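Local structure of alpha-n-acetylglucosaminidase family protein (Clostridium perfringens, 4A41) at residues A[35-40]-A[45-50]; A[57-62]-A[71-76]; A[86-91]-A[96-101]; A[105-108]-A[112-115]. The protein binds galactose through a family 32 carbohydrate-binding module, which belongs to an enzyme that probably releases terminal alpha-linked N-acetylglucosamine from glycans. One frame throughout, in Å; residues are numbered along the deposited sequence.

Contact 1. Residues A[35-40]-A[45-50]; sequences TSEHPD and GLAKFA. With CA (calcium ion), chain B.
The Phe49 ring has the carboxylate of Asp40 at its edge and CB of Leu46 over the centre of one face. Asp40 OD1 lies 3.6 Å from Phe49 CZ, and the carboxylate stands nearly upright against the ring, the two planes 80° apart. An acidic oxygen suits this place because the rim of a phenyl ring is slightly positive; the same OD1 accepts a bond from the backbone N of Gly42. Leu46 fills the middle of the contact, with CD1 3.9 Å from Asp40 CB and CD2 3.7 Å from Glu37 OE2. Glu37 swings its CG between its own backbone N and carbonyl carbon (chi1 69°) and then runs extended, which brings OE1 to 2.8 Å from Ala47 N. That bond is nearly straight at 169°, and the N-H meets the anti side of the oxygen, somewhat out of the carboxylate plane. Water 1 donates to the same OE1 and accepts from Lys48 N, so OE1 serves two N-H groups, one directly and one through water, where the 3-10 segment begins at Ala47. Gly45, which follows a cis peptide bond, has its CA 4.1 Å from His38 CB, a spot too narrow for a side chain. Its N donates to Pro39 O at 3.1 Å and more weakly to His38 O. Phe49 O, 2.3 Å from the calcium ion, joins Asp52, Lys54, Thr57, Ala155 and Glu156 around the metal. The whole loop bridges strands 31-34 and 59-60: Ala47 packs on Ala32, Ala34 and Trp59, and Ala50 on Ile73 of strand 71-77.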
loop_
_atom_site.group_PDB
_atom_site.type_symbol
_atom_site.label_atom_id
_atom_site.label_comp_id
_atom_site.label_asym_id
_atom_site.label_seq_id
_atom_site.Cartn_x
_atom_site.Cartn_y
_atom_site.Cartn_z
ATOM N N THR A 35 -9.657 -2.037 -1.348
ATOM C CA THR A 35 -11.006 -1.619 -1.746
ATOM C C THR A 35 -11.271 -1.889 -3.221
ATOM O O THR A 35 -12.435 -1.991 -3.648
ATOM C CB THR A 35 -11.246 -0.160 -1.409
ATOM O OG1 THR A 35 -10.256 0.664 -2.031
ATOM C CG2 THR A 35 -11.271 0.044 0.155
ATOM N N SER A 36 -10.202 -1.973 -4.002
ATOM C CA SER A 36 -10.312 -2.241 -5.427
ATOM C C SER A 36 -9.047 -2.984 -5.802
ATOM O O SER A 36 -7.980 -2.598 -5.378
ATOM C CB SER A 36 -10.368 -0.907 -6.161
ATOM O OG SER A 36 -10.439 -1.049 -7.562
ATOM N N GLU A 37 -9.184 -4.051 -6.582
ATOM C CA GLU A 37 -8.027 -4.730 -7.143
ATOM C C GLU A 37 -8.372 -5.253 -8.531
ATOM O O GLU A 37 -9.453 -5.809 -8.762
ATOM C CB GLU A 37 -7.517 -5.860 -6.220
ATOM C CG GLU A 37 -8.492 -7.069 -6.148
ATOM C CD GLU A 37 -8.069 -8.204 -5.207
ATOM O OE1 GLU A 37 -7.045 -8.093 -4.506
ATOM O OE2 GLU A 37 -8.817 -9.235 -5.156
ATOM N N HIS A 38 -7.448 -5.077 -9.457
ATOM C CA HIS A 38 -7.598 -5.691 -10.771
ATOM C C HIS A 38 -7.324 -7.196 -10.695
ATOM O O HIS A 38 -6.447 -7.674 -9.936
ATOM C CB HIS A 38 -6.660 -4.987 -11.754
ATOM C CG HIS A 38 -7.067 -5.154 -13.176
ATOM N ND1 HIS A 38 -8.093 -4.427 -13.736
ATOM C CD2 HIS A 38 -6.606 -5.982 -14.148
ATOM C CE1 HIS A 38 -8.245 -4.794 -15.001
ATOM N NE2 HIS A 38 -7.362 -5.740 -15.271
ATOM N N PRO A 39 -8.059 -7.985 -11.494
ATOM C CA PRO A 39 -7.820 -9.432 -11.420
ATOM C C PRO A 39 -6.409 -9.814 -11.879
ATOM O O PRO A 39 -5.662 -8.959 -12.401
ATOM C CB PRO A 39 -8.898 -10.031 -12.364
ATOM C CG PRO A 39 -9.394 -8.885 -13.186
ATOM C CD PRO A 39 -9.220 -7.640 -12.336
ATOM N N ASP A 40 -6.030 -11.063 -11.654
ATOM C CA ASP A 40 -4.700 -11.530 -11.997
ATOM C C ASP A 40 -4.529 -11.680 -13.521
ATOM O O ASP A 40 -4.931 -12.690 -14.114
ATOM C CB ASP A 40 -4.413 -12.865 -11.318
ATOM C CG ASP A 40 -3.007 -13.379 -11.615
ATOM O OD1 ASP A 40 -2.162 -12.647 -12.222
ATOM O OD2 ASP A 40 -2.749 -14.523 -11.209
ATOM N N GLY A 45 -3.420 -7.554 -10.799
ATOM C CA GLY A 45 -3.302 -6.441 -9.869
ATOM C C GLY A 45 -3.833 -6.797 -8.493
ATOM O O GLY A 45 -4.260 -5.902 -7.762
ATOM N N LEU A 46 -3.801 -8.089 -8.143
ATOM C CA LEU A 46 -4.311 -8.535 -6.838
ATOM C C LEU A 46 -3.575 -7.854 -5.692
ATOM O O LEU A 46 -2.367 -7.650 -5.770
ATOM C CB LEU A 46 -4.152 -10.035 -6.677
ATOM C CG LEU A 46 -4.929 -10.842 -7.715
ATOM C CD1 LEU A 46 -4.681 -12.344 -7.434
ATOM C CD2 LEU A 46 -6.425 -10.520 -7.710
ATOM N N ALA A 47 -4.302 -7.481 -4.637
ATOM C CA ALA A 47 -3.680 -6.895 -3.433
ATOM C C ALA A 47 -2.499 -7.692 -2.869
ATOM O O ALA A 47 -1.466 -7.108 -2.446
ATOM C CB ALA A 47 -4.726 -6.714 -2.352
ATOM N N LYS A 48 -2.622 -9.010 -2.893
ATOM C CA LYS A 48 -1.539 -9.836 -2.360
ATOM C C LYS A 48 -0.204 -9.678 -3.096
ATOM O O LYS A 48 0.874 -9.966 -2.544
ATOM C CB LYS A 48 -1.957 -11.299 -2.305
ATOM C CG LYS A 48 -2.058 -12.006 -3.645
ATOM C CD LYS A 48 -2.498 -13.450 -3.399
ATOM C CE LYS A 48 -2.533 -14.229 -4.692
ATOM N NZ LYS A 48 -2.764 -15.694 -4.391
ATOM N N PHE A 49 -0.276 -9.173 -4.326
ATOM C CA PHE A 49 0.948 -8.900 -5.060
ATOM C C PHE A 49 1.772 -7.773 -4.438
ATOM O O PHE A 49 2.932 -7.622 -4.749
ATOM C CB PHE A 49 0.656 -8.536 -6.520
ATOM C CG PHE A 49 0.121 -9.675 -7.343
ATOM C CD1 PHE A 49 0.281 -11.008 -6.945
ATOM C CD2 PHE A 49 -0.561 -9.413 -8.512
ATOM C CE1 PHE A 49 -0.229 -12.051 -7.742
ATOM C CE2 PHE A 49 -1.052 -10.465 -9.318
ATOM C CZ PHE A 49 -0.873 -11.756 -8.926
ATOM N N ALA A 50 1.179 -6.985 -3.540
ATOM C CA ALA A 50 1.951 -5.882 -2.903
ATOM C C ALA A 50 2.861 -6.393 -1.779
ATOM O O ALA A 50 3.654 -5.652 -1.257
ATOM C CB ALA A 50 0.977 -4.788 -2.377
HETATM CA CA CA B . 5.115 -7.481 -5.530
HETATM O O HOH W 1 -5.366 -10.246 -3.251
#

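Contact 2. Residues A[57-62]-A[71-76]; sequences TIWHTK and QSITLE. With CA (calcium ion), chain B; GAL (beta-D-galactopyranose), chain C.
Trp59 and Ile73 face each other with their CA atoms 8.5 Å apart, and Thr61 faces Gln71 at 7.4 Å between CA atoms, spacings of two layers joined by side chains. Ile73 lies over one face of the indole. Its CB sits 3.9 Å from the centroid of the Trp59 six-membered ring and only 4° off the normal, a CH-pi contact. The branching of isoleucine spreads the cover: CG2 is 3.7 Å from Trp59 CZ3, while CG1, anti to the backbone N (chi1 176°), carries CD1 to the CG-CD2 border of the indole, 3.8 Å from Trp59 CG. Thr61 N lies beyond the opposite face, and Trp59 NE1 is satisfied by Ser36 O. Beside the indole, Thr61 CG2 rests 3.7 Å from Gln71 CB. His60, between Trp59 and Thr61, serves the sugar. Its ND1 donates to a lone pair of Thr61 O at 2.8 Å, which fixes the ring's rotation, and NE2 is hydrogen-bonded to galactose O4 at 2.7 Å. Thr57 chelates the calcium ion through both O and OG1. A large aromatic wedged between two facing antiparallel sheets fits the beta-sandwich of the F5/8 type C (discoidin) fold, with the sugar bound at loops on one end.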
loop_
_atom_site.group_PDB
_atom_site.type_symbol
_atom_site.label_atom_id
_atom_site.label_comp_id
_atom_site.label_asym_id
_atom_site.label_seq_id
_atom_site.Cartn_x
_atom_site.Cartn_y
_atom_site.Cartn_z
ATOM N N THR A 57 5.782 -7.698 -9.526
ATOM C CA THR A 57 4.335 -7.888 -9.362
ATOM C C THR A 57 3.771 -6.743 -8.532
ATOM O O THR A 57 4.397 -6.285 -7.557
ATOM C CB THR A 57 3.989 -9.202 -8.666
ATOM O OG1 THR A 57 4.448 -9.171 -7.304
ATOM C CG2 THR A 57 4.670 -10.383 -9.331
ATOM N N ILE A 58 2.572 -6.303 -8.909
ATOM C CA ILE A 58 2.002 -5.126 -8.267
ATOM C C ILE A 58 0.532 -5.319 -7.931
ATOM O O ILE A 58 -0.203 -6.013 -8.644
ATOM C CB ILE A 58 2.184 -3.840 -9.159
ATOM C CG1 ILE A 58 1.261 -3.872 -10.402
ATOM C CG2 ILE A 58 3.691 -3.635 -9.498
ATOM C CD1 ILE A 58 1.442 -2.699 -11.368
ATOM N N TRP A 59 0.104 -4.733 -6.811
ATOM C CA TRP A 59 -1.325 -4.422 -6.638
ATOM C C TRP A 59 -1.643 -3.292 -7.599
ATOM O O TRP A 59 -0.814 -2.383 -7.783
ATOM C CB TRP A 59 -1.591 -3.931 -5.217
ATOM C CG TRP A 59 -2.919 -3.255 -5.040
ATOM C CD1 TRP A 59 -4.154 -3.802 -5.247
ATOM C CD2 TRP A 59 -3.145 -1.901 -4.624
ATOM N NE1 TRP A 59 -5.138 -2.869 -4.994
ATOM C CE2 TRP A 59 -4.548 -1.701 -4.596
ATOM C CE3 TRP A 59 -2.292 -0.834 -4.249
ATOM C CZ2 TRP A 59 -5.123 -0.480 -4.227
ATOM C CZ3 TRP A 59 -2.866 0.381 -3.864
ATOM C CH2 TRP A 59 -4.273 0.540 -3.845
ATOM N N HIS A 60 -2.811 -3.351 -8.217
ATOM C CA HIS A 60 -3.279 -2.230 -9.056
ATOM C C HIS A 60 -4.782 -2.134 -8.870
ATOM O O HIS A 60 -5.485 -3.169 -8.814
ATOM C CB HIS A 60 -2.964 -2.530 -10.548
ATOM C CG HIS A 60 -3.052 -1.353 -11.492
ATOM N ND1 HIS A 60 -4.234 -0.698 -11.786
ATOM C CD2 HIS A 60 -2.093 -0.756 -12.252
ATOM C CE1 HIS A 60 -4.006 0.232 -12.700
ATOM N NE2 HIS A 60 -2.720 0.219 -12.999
ATOM N N THR A 61 -5.297 -0.917 -8.756
ATOM C CA THR A 61 -6.737 -0.730 -8.651
ATOM C C THR A 61 -7.420 -1.310 -9.902
ATOM O O THR A 61 -6.816 -1.375 -10.979
ATOM C CB THR A 61 -7.107 0.776 -8.495
ATOM O OG1 THR A 61 -6.383 1.559 -9.460
ATOM C CG2 THR A 61 -6.753 1.279 -7.063
ATOM N N LYS A 62 -8.686 -1.702 -9.740
ATOM C CA LYS A 62 -9.490 -2.250 -10.843
ATOM C C LYS A 62 -9.670 -1.243 -11.964
ATOM O O LYS A 62 -10.018 -0.084 -11.723
ATOM C CB LYS A 62 -10.857 -2.690 -10.317
ATOM C CG LYS A 62 -11.889 -3.092 -11.393
ATOM C CD LYS A 62 -11.416 -4.306 -12.164
ATOM C CE LYS A 62 -12.522 -4.858 -13.042
ATOM N NZ LYS A 62 -13.497 -5.630 -12.244
ATOM N N GLN A 71 -8.798 5.000 -3.367
ATOM C CA GLN A 71 -8.900 3.603 -3.046
ATOM C C GLN A 71 -7.717 3.309 -2.130
ATOM O O GLN A 71 -6.791 4.112 -2.038
ATOM C CB GLN A 71 -8.792 2.707 -4.276
ATOM C CG GLN A 71 -9.909 2.882 -5.338
ATOM C CD GLN A 71 -11.303 2.443 -4.890
ATOM O OE1 GLN A 71 -11.481 1.566 -4.012
ATOM N NE2 GLN A 71 -12.319 3.022 -5.533
ATOM N N SER A 72 -7.799 2.195 -1.423
ATOM C CA SER A 72 -6.788 1.858 -0.417
ATOM C C SER A 72 -6.429 0.374 -0.408
ATOM O O SER A 72 -7.161 -0.469 -0.929
ATOM C CB SER A 72 -7.267 2.267 0.983
ATOM O OG SER A 72 -8.397 1.503 1.393
ATOM N N ILE A 73 -5.287 0.077 0.222
ATOM C CA ILE A 73 -4.843 -1.300 0.454
ATOM C C ILE A 73 -4.524 -1.408 1.940
ATOM O O ILE A 73 -3.862 -0.532 2.498
ATOM C CB ILE A 73 -3.660 -1.701 -0.482
ATOM C CG1 ILE A 73 -3.143 -3.108 -0.162
ATOM C CG2 ILE A 73 -2.478 -0.689 -0.391
ATOM C CD1 ILE A 73 -2.322 -3.738 -1.273
ATOM N N THR A 74 -5.026 -2.468 2.563
ATOM C CA THR A 74 -4.799 -2.697 4.002
ATOM C C THR A 74 -3.959 -3.956 4.209
ATOM O O THR A 74 -4.250 -5.016 3.629
ATOM C CB THR A 74 -6.141 -2.855 4.743
ATOM O OG1 THR A 74 -6.869 -1.640 4.622
ATOM C CG2 THR A 74 -5.902 -3.143 6.232
ATOM N N LEU A 75 -2.935 -3.832 5.055
ATOM C CA LEU A 75 -2.150 -4.975 5.478
ATOM C C LEU A 75 -2.522 -5.327 6.907
ATOM O O LEU A 75 -2.315 -4.513 7.825
ATOM C CB LEU A 75 -0.660 -4.626 5.376
ATOM C CG LEU A 75 -0.183 -4.093 4.025
ATOM C CD1 LEU A 75 1.331 -3.878 4.118
ATOM C CD2 LEU A 75 -0.581 -5.004 2.849
ATOM N N GLU A 76 -3.063 -6.528 7.090
ATOM C CA GLU A 76 -3.233 -7.083 8.439
ATOM C C GLU A 76 -1.881 -7.708 8.784
ATOM O O GLU A 76 -1.393 -8.587 8.060
ATOM C CB GLU A 76 -4.351 -8.103 8.452
ATOM C CG GLU A 76 -4.667 -8.693 9.836
ATOM C CD GLU A 76 -3.936 -9.988 10.053
ATOM O OE1 GLU A 76 -4.130 -10.937 9.247
ATOM O OE2 GLU A 76 -3.179 -10.089 11.048
HETATM CA CA CA B . 5.115 -7.481 -5.530
HETATM C C1 GAL C . -1.525 -0.314 -18.862
HETATM C C2 GAL C . -0.591 -0.655 -17.716
HETATM C C3 GAL C . -1.418 -1.364 -16.636
HETATM C C4 GAL C . -2.612 -0.500 -16.250
HETATM C C5 GAL C . -3.429 -0.168 -17.504
HETATM C C6 GAL C . -4.640 0.705 -17.181
HETATM O O1 GAL C . -0.784 0.406 -19.807
HETATM O O2 GAL C . 0.502 -1.459 -18.156
HETATM O O3 GAL C . -0.552 -1.642 -15.543
HETATM O O4 GAL C . -2.138 0.714 -15.632
HETATM O O5 GAL C . -2.559 0.526 -18.377
HETATM O O6 GAL C . -5.473 0.888 -18.326
#

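Contact 3. Residues A[86-91]-A[96-101]; sequences FTYLPR and NGNITK. With GAL (beta-D-galactopyranose), chain C.
Tyr88 and Ile99 form the tight end of the contact. Tyr88 OH accepts the backbone N-H of Ile99 at 3.0 Å with an angle of 158°, and is also bonded to Ser153 O. A tyrosine suits this place, since its hydroxyl can serve both a donor and an acceptor while its ring stays apolar. Ile99 CD1 lies 3.8 Å from Tyr88 CE1, and Trp121 meets the Tyr88 ring almost parallel. Toward Asn98 water takes a share of the contact, although OD1 still touches Pro90 CB and Arg91 CG. Water 2 bridges Arg91 N and Asn98 OD1, and water 3 bridges Arg91 O and Asn98 ND2, so the two ends of one amide match the donor and acceptor of one backbone residue. ND2 is bonded to Asp123 O as well. At the sugar end, Arg91 NH1 donates to Asn96 O at 3.0 Å, nearly straight at 169° and in the guanidinium plane, which fixes how the group is turned. Arg91 NH1 and NH2 can then both donate to galactose O3, at 2.9 and 2.8 Å. Asn96 ND2 donates to galactose O4 at 3.0 Å and weakly to O5. Gly97 follows with a positive phi (90°), a conformation that glycine adopts easily. Because Asn96 and His60 both bond the axial O4, which is equatorial in glucose, the chemistry is consistent with selection for galactose.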
loop_
_atom_site.group_PDB
_atom_site.type_symbol
_atom_site.label_atom_id
_atom_site.label_comp_id
_atom_site.label_asym_id
_atom_site.label_seq_id
_atom_site.Cartn_x
_atom_site.Cartn_y
_atom_site.Cartn_z
ATOM N N PHE A 86 7.243 2.868 7.278
ATOM C CA PHE A 86 6.485 2.231 6.213
ATOM C C PHE A 86 7.148 2.561 4.898
ATOM O O PHE A 86 7.512 3.715 4.682
ATOM C CB PHE A 86 5.039 2.758 6.225
ATOM C CG PHE A 86 4.168 2.177 5.127
ATOM C CD1 PHE A 86 3.433 1.007 5.344
ATOM C CD2 PHE A 86 4.027 2.848 3.900
ATOM C CE1 PHE A 86 2.609 0.495 4.370
ATOM C CE2 PHE A 86 3.201 2.327 2.893
ATOM C CZ PHE A 86 2.501 1.153 3.121
ATOM N N THR A 87 7.330 1.576 4.016
ATOM C CA THR A 87 7.912 1.907 2.715
ATOM C C THR A 87 6.982 1.480 1.599
ATOM O O THR A 87 6.308 0.440 1.701
ATOM C CB THR A 87 9.318 1.286 2.506
ATOM O OG1 THR A 87 9.239 -0.157 2.546
ATOM C CG2 THR A 87 10.312 1.813 3.590
ATOM N N TYR A 88 6.931 2.328 0.564
ATOM C CA TYR A 88 6.135 2.096 -0.624
ATOM C C TYR A 88 7.090 2.026 -1.801
ATOM O O TYR A 88 7.766 3.022 -2.096
ATOM C CB TYR A 88 5.137 3.261 -0.794
ATOM C CG TYR A 88 4.532 3.408 -2.172
ATOM C CD1 TYR A 88 3.665 2.448 -2.681
ATOM C CD2 TYR A 88 4.850 4.507 -2.964
ATOM C CE1 TYR A 88 3.097 2.594 -3.959
ATOM C CE2 TYR A 88 4.297 4.644 -4.260
ATOM C CZ TYR A 88 3.431 3.677 -4.738
ATOM O OH TYR A 88 2.853 3.785 -5.990
ATOM N N LEU A 89 7.151 0.860 -2.455
ATOM C CA LEU A 89 7.937 0.692 -3.679
ATOM C C LEU A 89 6.990 0.682 -4.868
ATOM O O LEU A 89 6.137 -0.213 -4.993
ATOM C CB LEU A 89 8.777 -0.596 -3.646
ATOM C CG LEU A 89 9.635 -0.832 -4.901
ATOM C CD1 LEU A 89 10.775 0.203 -4.943
ATOM C CD2 LEU A 89 10.191 -2.260 -4.911
ATOM N N PRO A 90 7.092 1.698 -5.748
ATOM C CA PRO A 90 6.270 1.729 -6.947
ATOM C C PRO A 90 6.655 0.627 -7.914
ATOM O O PRO A 90 7.752 0.037 -7.825
ATOM C CB PRO A 90 6.662 3.061 -7.612
ATOM C CG PRO A 90 7.159 3.927 -6.463
ATOM C CD PRO A 90 7.864 2.943 -5.571
ATOM N N ARG A 91 5.736 0.376 -8.845
ATOM C CA ARG A 91 6.028 -0.467 -10.005
ATOM C C ARG A 91 7.306 0.023 -10.728
ATOM O O ARG A 91 7.679 1.204 -10.624
ATOM C CB ARG A 91 4.829 -0.446 -10.948
ATOM C CG ARG A 91 4.663 0.870 -11.708
ATOM C CD ARG A 91 3.371 0.922 -12.503
ATOM N NE ARG A 91 3.287 -0.174 -13.471
ATOM C CZ ARG A 91 2.161 -0.523 -14.101
ATOM N NH1 ARG A 91 1.032 0.158 -13.917
ATOM N NH2 ARG A 91 2.179 -1.529 -14.980
ATOM N N ASN A 96 1.775 4.093 -14.387
ATOM C CA ASN A 96 0.338 4.091 -14.021
ATOM C C ASN A 96 0.141 3.598 -12.593
ATOM O O ASN A 96 0.648 2.523 -12.194
ATOM C CB ASN A 96 -0.529 3.249 -14.937
ATOM C CG ASN A 96 -0.912 3.958 -16.220
ATOM O OD1 ASN A 96 -0.643 5.167 -16.407
ATOM N ND2 ASN A 96 -1.548 3.199 -17.111
ATOM N N GLY A 97 -0.523 4.439 -11.820
ATOM C CA GLY A 97 -0.829 4.110 -10.427
ATOM C C GLY A 97 0.224 4.543 -9.411
ATOM O O GLY A 97 0.003 4.398 -8.199
ATOM N N ASN A 98 1.351 5.088 -9.859
ATOM C CA ASN A 98 2.329 5.628 -8.910
ATOM C C ASN A 98 1.605 6.651 -8.049
ATOM O O ASN A 98 0.994 7.624 -8.558
ATOM C CB ASN A 98 3.533 6.267 -9.624
ATOM C CG ASN A 98 4.512 5.231 -10.129
ATOM O OD1 ASN A 98 4.239 4.029 -10.111
ATOM N ND2 ASN A 98 5.664 5.694 -10.613
ATOM N N ILE A 99 1.624 6.395 -6.738
ATOM C CA ILE A 99 0.790 7.170 -5.834
ATOM C C ILE A 99 1.467 8.509 -5.541
ATOM O O ILE A 99 2.634 8.536 -5.143
ATOM C CB ILE A 99 0.504 6.374 -4.536
ATOM C CG1 ILE A 99 -0.292 5.123 -4.854
ATOM C CG2 ILE A 99 -0.207 7.275 -3.495
ATOM C CD1 ILE A 99 -0.358 4.094 -3.700
ATOM N N THR A 100 0.734 9.601 -5.728
ATOM C CA THR A 100 1.352 10.929 -5.572
ATOM C C THR A 100 0.731 11.756 -4.458
ATOM O O THR A 100 1.295 12.772 -4.058
ATOM C CB THR A 100 1.306 11.717 -6.880
ATOM O OG1 THR A 100 -0.049 11.762 -7.322
ATOM C CG2 THR A 100 2.201 11.027 -7.948
ATOM N N LYS A 101 -0.425 11.328 -3.957
ATOM C CA LYS A 101 -0.986 11.959 -2.761
ATOM C C LYS A 101 -1.586 10.834 -1.914
ATOM O O LYS A 101 -2.393 10.035 -2.391
ATOM C CB LYS A 101 -2.062 12.990 -3.132
ATOM C CG LYS A 101 -2.517 13.818 -1.927
ATOM C CD LYS A 101 -3.624 14.803 -2.300
ATOM C CE LYS A 101 -3.751 15.812 -1.162
ATOM N NZ LYS A 101 -4.731 16.917 -1.388
HETATM C C1 GAL C . -1.525 -0.314 -18.862
HETATM C C2 GAL C . -0.591 -0.655 -17.716
HETATM C C3 GAL C . -1.418 -1.364 -16.636
HETATM C C4 GAL C . -2.612 -0.500 -16.250
HETATM C C5 GAL C . -3.429 -0.168 -17.504
HETATM C C6 GAL C . -4.640 0.705 -17.181
HETATM O O1 GAL C . -0.784 0.406 -19.807
HETATM O O2 GAL C . 0.502 -1.459 -18.156
HETATM O O3 GAL C . -0.552 -1.642 -15.543
HETATM O O4 GAL C . -2.138 0.714 -15.632
HETATM O O5 GAL C . -2.559 0.526 -18.377
HETATM O O6 GAL C . -5.473 0.888 -18.326
HETATM O O HOH W 2 3.420 1.912 -8.555
HETATM O O HOH W 3 7.620 3.747 -11.770
#

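Contact 4. Residues A[105-108]-A[112-115]; sequences HVSE and NFRK
His105 begins the pairing beside Lys115, where their CA atoms are 4.2 Å apart in a non-hydrogen-bonded antiparallel pair. The imidazole crosses the aliphatic start of the lysine at a slant, CD2 3.8 Å from Lys115 CB, and its NE2 is bonded to Glu103. Val106 follows as a hydrogen-bonded pair with Arg114: Val106 N donates to Arg114 O at 2.8 Å, and Arg114 N returns a bond to Val106 O at 2.9 Å. The side chains of this pair meet on the other face of the sheet, where Val106 CG2 sits over the centre of the guanidinium, 3.6 Å from Arg114 CZ. Strands 102-107 and 113-120 thus make a beta hairpin, the second of them an outermost strand of the five-stranded sheet. Ser107 is small enough for its CB to sit over the face of the Phe113 ring, 3.5 Å from the centroid and 10° off the normal in a CH-pi contact. OG, anti to the backbone N (chi1 179°), donates to Asn112 O at 2.7 Å from above the carbonyl plane. Glu108 reaches back with an extended chain to form a salt bridge, OE2 to Arg114 NH1 at 3.0 Å, with the flat groups tilted 70°; Arg114 NH2 is bonded to Lys136 O and Thr135 OG1.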
loop_
_atom_site.group_PDB
_atom_site.type_symbol
_atom_site.label_atom_id
_atom_site.label_comp_id
_atom_site.label_asym_id
_atom_site.label_seq_id
_atom_site.Cartn_x
_atom_site.Cartn_y
_atom_site.Cartn_z
ATOM N N HIS A 105 -2.981 5.176 7.440
ATOM C CA HIS A 105 -3.842 4.975 8.620
ATOM C C HIS A 105 -3.481 3.668 9.316
ATOM O O HIS A 105 -2.947 2.753 8.691
ATOM C CB HIS A 105 -5.346 4.889 8.250
ATOM C CG HIS A 105 -5.891 6.071 7.488
ATOM N ND1 HIS A 105 -7.199 6.108 7.044
ATOM C CD2 HIS A 105 -5.329 7.240 7.090
ATOM C CE1 HIS A 105 -7.412 7.243 6.392
ATOM N NE2 HIS A 105 -6.294 7.948 6.403
ATOM N N VAL A 106 -3.809 3.560 10.611
ATOM C CA VAL A 106 -3.615 2.307 11.340
ATOM C C VAL A 106 -4.900 1.929 12.086
ATOM O O VAL A 106 -5.776 2.782 12.328
ATOM C CB VAL A 106 -2.432 2.370 12.355
ATOM C CG1 VAL A 106 -1.133 2.679 11.658
ATOM C CG2 VAL A 106 -2.716 3.409 13.404
ATOM N N SER A 107 -5.025 0.655 12.435
ATOM C CA SER A 107 -6.160 0.172 13.228
ATOM C C SER A 107 -5.628 -0.861 14.192
ATOM O O SER A 107 -4.614 -1.505 13.916
ATOM C CB SER A 107 -7.229 -0.480 12.339
ATOM O OG SER A 107 -8.330 -0.974 13.116
ATOM N N GLU A 108 -6.307 -1.016 15.322
ATOM C CA GLU A 108 -6.040 -2.111 16.247
ATOM C C GLU A 108 -7.223 -3.085 16.304
ATOM O O GLU A 108 -7.233 -4.016 17.119
ATOM C CB GLU A 108 -5.716 -1.551 17.640
ATOM C CG GLU A 108 -4.389 -0.860 17.656
ATOM C CD GLU A 108 -4.154 -0.158 18.960
ATOM O OE1 GLU A 108 -3.721 -0.847 19.913
ATOM O OE2 GLU A 108 -4.419 1.071 19.021
ATOM N N ASN A 112 -11.893 0.137 12.701
ATOM C CA ASN A 112 -11.773 1.559 13.017
ATOM C C ASN A 112 -10.339 2.026 12.799
ATOM O O ASN A 112 -9.428 1.481 13.418
ATOM C CB ASN A 112 -12.180 1.801 14.465
ATOM C CG ASN A 112 -13.621 1.465 14.713
ATOM O OD1 ASN A 112 -14.518 2.112 14.165
ATOM N ND2 ASN A 112 -13.856 0.434 15.510
ATOM N N PHE A 113 -10.156 3.006 11.913
ATOM C CA PHE A 113 -8.809 3.476 11.512
ATOM C C PHE A 113 -8.525 4.896 11.990
ATOM O O PHE A 113 -9.451 5.688 12.181
ATOM C CB PHE A 113 -8.618 3.355 9.978
ATOM C CG PHE A 113 -8.370 1.936 9.514
ATOM C CD1 PHE A 113 -9.418 1.021 9.374
ATOM C CD2 PHE A 113 -7.074 1.498 9.268
ATOM C CE1 PHE A 113 -9.180 -0.301 8.990
ATOM C CE2 PHE A 113 -6.828 0.203 8.871
ATOM C CZ PHE A 113 -7.858 -0.713 8.753
ATOM N N ARG A 114 -7.249 5.222 12.162
ATOM C CA ARG A 114 -6.817 6.559 12.539
ATOM C C ARG A 114 -5.639 6.971 11.665
ATOM O O ARG A 114 -4.791 6.120 11.327
ATOM C CB ARG A 114 -6.462 6.632 14.037
ATOM C CG ARG A 114 -5.231 5.842 14.480
ATOM C CD ARG A 114 -5.040 5.845 16.011
ATOM N NE ARG A 114 -3.802 5.142 16.401
ATOM C CZ ARG A 114 -3.738 3.867 16.789
ATOM N NH1 ARG A 114 -4.834 3.105 16.836
ATOM N NH2 ARG A 114 -2.573 3.339 17.111
ATOM N N LYS A 115 -5.638 8.232 11.246
ATOM C CA LYS A 115 -4.601 8.757 10.379
ATOM C C LYS A 115 -3.319 9.027 11.143
ATOM O O LYS A 115 -3.311 9.731 12.174
ATOM C CB LYS A 115 -5.091 10.004 9.641
ATOM C CG LYS A 115 -4.068 10.634 8.701
ATOM C CD LYS A 115 -4.662 11.816 7.880
ATOM C CE LYS A 115 -5.077 12.962 8.797
ATOM N NZ LYS A 115 -5.791 14.001 7.974
HETATM O O HOH W 4 -8.470 0.805 16.080
#

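Contacts 1 and 2 share one corner of the sandwich, their centres 5 Å apart, and are tied by a backbone hydrogen bond from His38 N to His60 O, 2.8 Å. Each also supplies calcium ligands, so the metal joins the loop 45-50 to the chain at Thr57. Contact 3, about 10 Å from contact 2 between centres, meets it at the sugar: Ile58 CD1 packs 3.6 Å from Arg91 CZ, and galactose is held from both. Glu44, between the segments of contact 1, adds another bond to it, and the His38 side chain is about 7 Å from the sugar. Contact 4 lies about 20 Å from contact 3, centre to centre, remote from the pocket, but touches contact 2 through Thr74 and Phe113.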